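Local coordinates for protein Pgp2 (Campylobacter jejuni subsp. jejuni, PDB 6XJ6) that probably trims peptidoglycan as an LD-carboxypeptidase and directs helical cell shape, binding peptidoglycan through a pocket on its accessory NTF2 domain, at residues T194-R206 and K274-E286. Numbering follows the deposited sequence. Where two conformers were deposited one is given.
Sequences TYLSFYDEQEFKR and KIDSKGKMKILAE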
loop_
_atom_site.group_PDB
_atom_site.type_symbol
_atom_site.label_atom_id
_atom_site.label_comp_id
_atom_site.label_asym_id
_atom_site.label_seq_id
_atom_site.Cartn_x
_atom_site.Cartn_y
_atom_site.Cartn_z
ATOM N N THR A 194 24.817 -1.839 -8.102
ATOM C CA THR A 194 23.814 -2.778 -7.605
ATOM C C THR A 194 22.589 -2.037 -7.083
ATOM O O THR A 194 21.449 -2.432 -7.356
ATOM C CB THR A 194 24.417 -3.668 -6.517
ATOM O OG1 THR A 194 25.551 -4.368 -7.044
ATOM C CG2 THR A 194 23.388 -4.684 -6.021
ATOM N N TYR A 195 22.806 -0.965 -6.321
ATOM C CA TYR A 195 21.700 -0.174 -5.788
ATOM C C TYR A 195 20.790 0.314 -6.909
ATOM O O TYR A 195 19.567 0.137 -6.857
ATOM C CB TYR A 195 22.283 0.995 -4.993
ATOM C CG TYR A 195 21.305 2.040 -4.500
ATOM C CD1 TYR A 195 21.147 3.235 -5.192
ATOM C CD2 TYR A 195 20.581 1.862 -3.324
ATOM C CE1 TYR A 195 20.279 4.208 -4.748
ATOM C CE2 TYR A 195 19.705 2.838 -2.868
ATOM C CZ TYR A 195 19.567 4.009 -3.585
ATOM O OH TYR A 195 18.705 4.994 -3.149
ATOM N N LEU A 196 21.375 0.908 -7.949
ATOM C CA LEU A 196 20.584 1.465 -9.041
ATOM C C LEU A 196 19.859 0.404 -9.855
ATOM O O LEU A 196 18.855 0.720 -10.502
ATOM C CB LEU A 196 21.472 2.300 -9.964
ATOM C CG LEU A 196 22.052 3.578 -9.360
ATOM C CD1 LEU A 196 23.039 4.216 -10.320
ATOM C CD2 LEU A 196 20.935 4.554 -9.009
ATOM N N SER A 197 20.330 -0.842 -9.843
ATOM C CA SER A 197 19.653 -1.898 -10.589
ATOM C C SER A 197 18.243 -2.168 -10.078
ATOM O O SER A 197 17.471 -2.843 -10.769
ATOM C CB SER A 197 20.468 -3.193 -10.527
ATOM O OG SER A 197 20.352 -3.824 -9.264
ATOM N N PHE A 198 17.887 -1.673 -8.896
ATOM C CA PHE A 198 16.568 -1.904 -8.332
ATOM C C PHE A 198 15.588 -0.781 -8.629
ATOM O O PHE A 198 14.487 -0.778 -8.078
ATOM C CB PHE A 198 16.668 -2.135 -6.823
ATOM C CG PHE A 198 17.341 -3.423 -6.465
ATOM C CD1 PHE A 198 18.649 -3.435 -6.024
ATOM C CD2 PHE A 198 16.671 -4.625 -6.601
ATOM C CE1 PHE A 198 19.269 -4.619 -5.704
ATOM C CE2 PHE A 198 17.288 -5.817 -6.286
ATOM C CZ PHE A 198 18.592 -5.815 -5.840
ATOM N N TYR A 199 15.955 0.158 -9.495
ATOM C CA TYR A 199 15.071 1.241 -9.901
ATOM C C TYR A 199 14.717 1.077 -11.370
ATOM O O TYR A 199 15.550 0.650 -12.175
ATOM C CB TYR A 199 15.719 2.604 -9.632
ATOM C CG TYR A 199 15.909 2.829 -8.148
ATOM C CD1 TYR A 199 14.961 3.503 -7.395
ATOM C CD2 TYR A 199 17.029 2.333 -7.495
ATOM C CE1 TYR A 199 15.121 3.684 -6.031
ATOM C CE2 TYR A 199 17.197 2.504 -6.137
ATOM C CZ TYR A 199 16.251 3.180 -5.408
ATOM O OH TYR A 199 16.417 3.343 -4.054
ATOM N N ASP A 200 13.462 1.375 -11.701
ATOM C CA ASP A 200 12.985 1.237 -13.073
ATOM C C ASP A 200 13.417 2.464 -13.860
ATOM O O ASP A 200 12.899 3.565 -13.652
ATOM C CB ASP A 200 11.470 1.072 -13.116
ATOM C CG ASP A 200 10.956 0.892 -14.531
ATOM O OD1 ASP A 200 10.970 1.878 -15.295
ATOM O OD2 ASP A 200 10.584 -0.241 -14.895
ATOM N N GLU A 201 14.358 2.267 -14.779
ATOM C CA GLU A 201 14.937 3.376 -15.520
ATOM C C GLU A 201 13.886 4.191 -16.257
ATOM O O GLU A 201 14.122 5.369 -16.548
ATOM C CB GLU A 201 15.962 2.830 -16.513
ATOM C CG GLU A 201 16.763 3.895 -17.232
ATOM C CD GLU A 201 17.910 3.313 -18.033
ATOM O OE1 GLU A 201 18.169 3.810 -19.149
ATOM O OE2 GLU A 201 18.545 2.352 -17.547
ATOM N N GLN A 202 12.735 3.600 -16.562
ATOM C CA GLN A 202 11.711 4.289 -17.332
ATOM C C GLN A 202 10.573 4.842 -16.485
ATOM O O GLN A 202 10.018 5.889 -16.834
ATOM C CB GLN A 202 11.124 3.346 -18.388
ATOM C CG GLN A 202 12.150 2.415 -19.020
ATOM C CD GLN A 202 11.846 2.075 -20.469
ATOM O OE1 GLN A 202 10.814 2.473 -21.014
ATOM N NE2 GLN A 202 12.751 1.337 -21.102
ATOM N N GLU A 203 10.241 4.179 -15.373
ATOM C CA GLU A 203 9.018 4.457 -14.637
ATOM C C GLU A 203 9.230 5.013 -13.233
ATOM O O GLU A 203 8.265 5.503 -12.637
ATOM C CB GLU A 203 8.172 3.178 -14.531
ATOM C CG GLU A 203 6.681 3.427 -14.476
ATOM C CD GLU A 203 5.910 2.209 -14.016
ATOM O OE1 GLU A 203 6.390 1.078 -14.249
ATOM O OE2 GLU A 203 4.829 2.380 -13.416
ATOM N N PHE A 204 10.440 4.943 -12.684
ATOM C CA PHE A 204 10.701 5.524 -11.367
ATOM C C PHE A 204 10.460 7.032 -11.415
ATOM O O PHE A 204 10.991 7.730 -12.284
ATOM C CB PHE A 204 12.144 5.216 -10.947
ATOM C CG PHE A 204 12.545 5.800 -9.610
ATOM C CD1 PHE A 204 11.794 5.565 -8.470
ATOM C CD2 PHE A 204 13.697 6.568 -9.495
ATOM C CE1 PHE A 204 12.176 6.098 -7.244
ATOM C CE2 PHE A 204 14.081 7.099 -8.273
ATOM C CZ PHE A 204 13.319 6.868 -7.150
ATOM N N LYS A 205 9.639 7.533 -10.489
ATOM C CA LYS A 205 9.240 8.933 -10.470
ATOM C C LYS A 205 9.434 9.511 -9.074
ATOM O O LYS A 205 9.356 8.794 -8.070
ATOM C CB LYS A 205 7.784 9.086 -10.913
ATOM C CG LYS A 205 7.569 8.787 -12.387
ATOM C CD LYS A 205 6.123 8.955 -12.795
ATOM C CE LYS A 205 5.900 8.551 -14.244
ATOM N NZ LYS A 205 5.730 7.079 -14.404
ATOM N N ARG A 206 9.685 10.822 -9.025
ATOM C CA ARG A 206 10.068 11.511 -7.800
ATOM C C ARG A 206 9.360 12.858 -7.725
ATOM O O ARG A 206 8.991 13.446 -8.744
ATOM C CB ARG A 206 11.580 11.769 -7.767
ATOM C CG ARG A 206 12.435 10.519 -7.911
ATOM C CD ARG A 206 13.853 10.879 -8.306
ATOM N NE ARG A 206 14.386 11.962 -7.487
ATOM C CZ ARG A 206 14.983 11.797 -6.313
ATOM N NH1 ARG A 206 15.141 10.583 -5.799
ATOM N NH2 ARG A 206 15.430 12.850 -5.649
ATOM N N LYS A 274 7.264 -2.833 -8.703
ATOM C CA LYS A 274 6.772 -3.882 -9.576
ATOM C C LYS A 274 7.817 -4.987 -9.641
ATOM O O LYS A 274 8.976 -4.798 -9.261
ATOM C CB LYS A 274 6.480 -3.356 -10.986
ATOM C CG LYS A 274 7.702 -2.861 -11.727
ATOM C CD LYS A 274 7.349 -2.338 -13.103
ATOM C CE LYS A 274 8.561 -1.721 -13.756
ATOM N NZ LYS A 274 8.239 -1.076 -15.059
ATOM N N ILE A 275 7.391 -6.153 -10.113
ATOM C CA ILE A 275 8.297 -7.248 -10.431
ATOM C C ILE A 275 8.456 -7.270 -11.942
ATOM O O ILE A 275 7.469 -7.422 -12.673
ATOM C CB ILE A 275 7.767 -8.592 -9.912
ATOM C CG1 ILE A 275 7.648 -8.568 -8.389
ATOM C CG2 ILE A 275 8.696 -9.700 -10.337
ATOM C CD1 ILE A 275 6.976 -9.794 -7.814
ATOM N N ASP A 276 9.690 -7.121 -12.417
ATOM C CA ASP A 276 9.914 -7.007 -13.848
ATOM C C ASP A 276 9.862 -8.385 -14.511
ATOM O O ASP A 276 9.657 -9.415 -13.860
ATOM C CB ASP A 276 11.199 -6.226 -14.135
ATOM C CG ASP A 276 12.471 -7.017 -13.843
ATOM O OD1 ASP A 276 12.406 -8.220 -13.510
ATOM O OD2 ASP A 276 13.556 -6.409 -13.953
ATOM N N SER A 277 10.035 -8.398 -15.834
ATOM C CA SER A 277 9.905 -9.635 -16.595
ATOM C C SER A 277 10.938 -10.677 -16.192
ATOM O O SER A 277 10.736 -11.867 -16.460
ATOM C CB SER A 277 10.023 -9.342 -18.091
ATOM O OG SER A 277 11.307 -8.834 -18.412
ATOM N N LYS A 278 12.039 -10.264 -15.572
ATOM C CA LYS A 278 13.058 -11.187 -15.096
ATOM C C LYS A 278 12.883 -11.533 -13.623
ATOM O O LYS A 278 13.766 -12.163 -13.033
ATOM C CB LYS A 278 14.451 -10.613 -15.361
ATOM C CG LYS A 278 14.653 -10.126 -16.799
ATOM C CD LYS A 278 14.329 -11.212 -17.825
ATOM C CE LYS A 278 14.331 -10.666 -19.244
ATOM N NZ LYS A 278 13.766 -11.649 -20.209
ATOM N N GLY A 279 11.760 -11.141 -13.025
ATOM C CA GLY A 279 11.468 -11.497 -11.654
ATOM C C GLY A 279 12.137 -10.634 -10.614
ATOM O O GLY A 279 12.212 -11.042 -9.453
ATOM N N LYS A 280 12.614 -9.447 -10.987
ATOM C CA LYS A 280 13.387 -8.593 -10.096
ATOM C C LYS A 280 12.575 -7.376 -9.669
ATOM O O LYS A 280 11.805 -6.819 -10.459
ATOM C CB LYS A 280 14.670 -8.114 -10.779
ATOM C CG LYS A 280 15.561 -7.270 -9.887
ATOM C CD LYS A 280 16.884 -6.936 -10.562
ATOM C CE LYS A 280 17.803 -6.192 -9.605
ATOM N NZ LYS A 280 19.198 -6.095 -10.095
ATOM N N MET A 281 12.783 -6.960 -8.422
ATOM C CA MET A 281 12.149 -5.761 -7.889
ATOM C C MET A 281 12.608 -4.523 -8.642
ATOM O O MET A 281 13.806 -4.314 -8.855
ATOM C CB MET A 281 12.535 -5.605 -6.419
ATOM C CG MET A 281 11.929 -4.385 -5.753
ATOM S SD MET A 281 12.289 -4.283 -3.996
ATOM C CE MET A 281 13.963 -3.672 -4.034
ATOM N N LYS A 282 11.647 -3.680 -9.016
ATOM C CA LYS A 282 11.929 -2.370 -9.588
ATOM C C LYS A 282 11.118 -1.339 -8.822
ATOM O O LYS A 282 9.884 -1.389 -8.827
ATOM C CB LYS A 282 11.585 -2.331 -11.078
ATOM C CG LYS A 282 12.530 -3.147 -11.943
ATOM C CD LYS A 282 13.926 -2.536 -11.985
ATOM C CE LYS A 282 14.817 -3.269 -12.964
ATOM N NZ LYS A 282 16.127 -2.585 -13.145
ATOM N N ILE A 283 11.812 -0.406 -8.176
ATOM C CA ILE A 283 11.172 0.602 -7.337
ATOM C C ILE A 283 10.576 1.687 -8.222
ATOM O O ILE A 283 11.260 2.247 -9.089
ATOM C CB ILE A 283 12.189 1.185 -6.342
ATOM C CG1 ILE A 283 12.665 0.094 -5.379
ATOM C CG2 ILE A 283 11.585 2.361 -5.570
ATOM C CD1 ILE A 283 13.928 0.442 -4.647
ATOM N N LEU A 284 9.295 1.991 -7.995
ATOM C CA LEU A 284 8.577 3.027 -8.728
ATOM C C LEU A 284 8.407 4.309 -7.928
ATOM O O LEU A 284 8.254 5.382 -8.522
ATOM C CB LEU A 284 7.186 2.518 -9.118
ATOM C CG LEU A 284 7.184 1.195 -9.885
ATOM C CD1 LEU A 284 5.778 0.655 -10.045
ATOM C CD2 LEU A 284 7.830 1.398 -11.235
ATOM N N ALA A 285 8.414 4.214 -6.605
ATOM C CA ALA A 285 8.314 5.364 -5.725
ATOM C C ALA A 285 8.901 4.962 -4.386
ATOM O O ALA A 285 8.710 3.828 -3.932
ATOM C CB ALA A 285 6.860 5.813 -5.540
ATOM N N GLU A 286 9.616 5.892 -3.759
ATOM C CA GLU A 286 10.312 5.593 -2.517
ATOM C C GLU A 286 10.169 6.752 -1.548
ATOM O O GLU A 286 10.472 7.902 -1.889
ATOM C CB GLU A 286 11.799 5.319 -2.765
ATOM C CG GLU A 286 12.624 5.226 -1.486
ATOM C CD GLU A 286 14.062 4.822 -1.729
ATOM O OE1 GLU A 286 14.470 4.755 -2.905
ATOM O OE2 GLU A 286 14.787 4.598 -0.734
HETATM O O HOH W 1 17.440 4.607 -0.762
HETATM O O HOH W 2 14.994 -0.765 -15.348
HETATM O O HOH W 3 6.456 5.776 -10.690
HETATM O O HOH W 4 10.111 8.322 -5.200
#
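F198 O accepts from I283 N over 2.7 Å, nearly straight at 162°, within the single beta bridge of Y199 with I283 that joins 194-206 to 274-286; further along, K205 N donates to L284 O, which also accepts from a water shared with E203 O. Lysine ammonium groups add to the grip. In K282 the bend at chi2 (-68°) brings NZ to S197 O at 2.7 Å from above the carbonyl plane, with a weaker bond to Y199 O. The extended chain of K280 runs across the F198 ring, its CE 3.8 Å from the ring centroid, and the NZ beyond makes a cation-pi contact over the same face while donating to S197 OG.

This is the NTF2-like domain, whose curved antiparallel sheet ends in strands 281-283 and 285-286, both paired with strand 263-275; the chain turns at L284, where a classic beta bulge sets L284 and A285 opposite Y272. Apolar contacts accompany these strands. I283 CD1 lies over one face of the Y199 ring, and I283 CG2 approaches F204 CE1. M281 CE reaches F198 CD2 at 3.9 Å.

Among the charged groups, E203 OE1 meets K274 NZ at 3.0 Å nearly along its C-O axis; D200 OD2 also lies next to K274 NZ, but its modelled place is doubtful. At the other end Y199 OH donates to E286 OE1 at 2.7 Å on the syn side, while E286 OE2 pairs with K269 and accepts from a water that also bonds Y195 OH, itself hydrogen-bonded to K219 NZ.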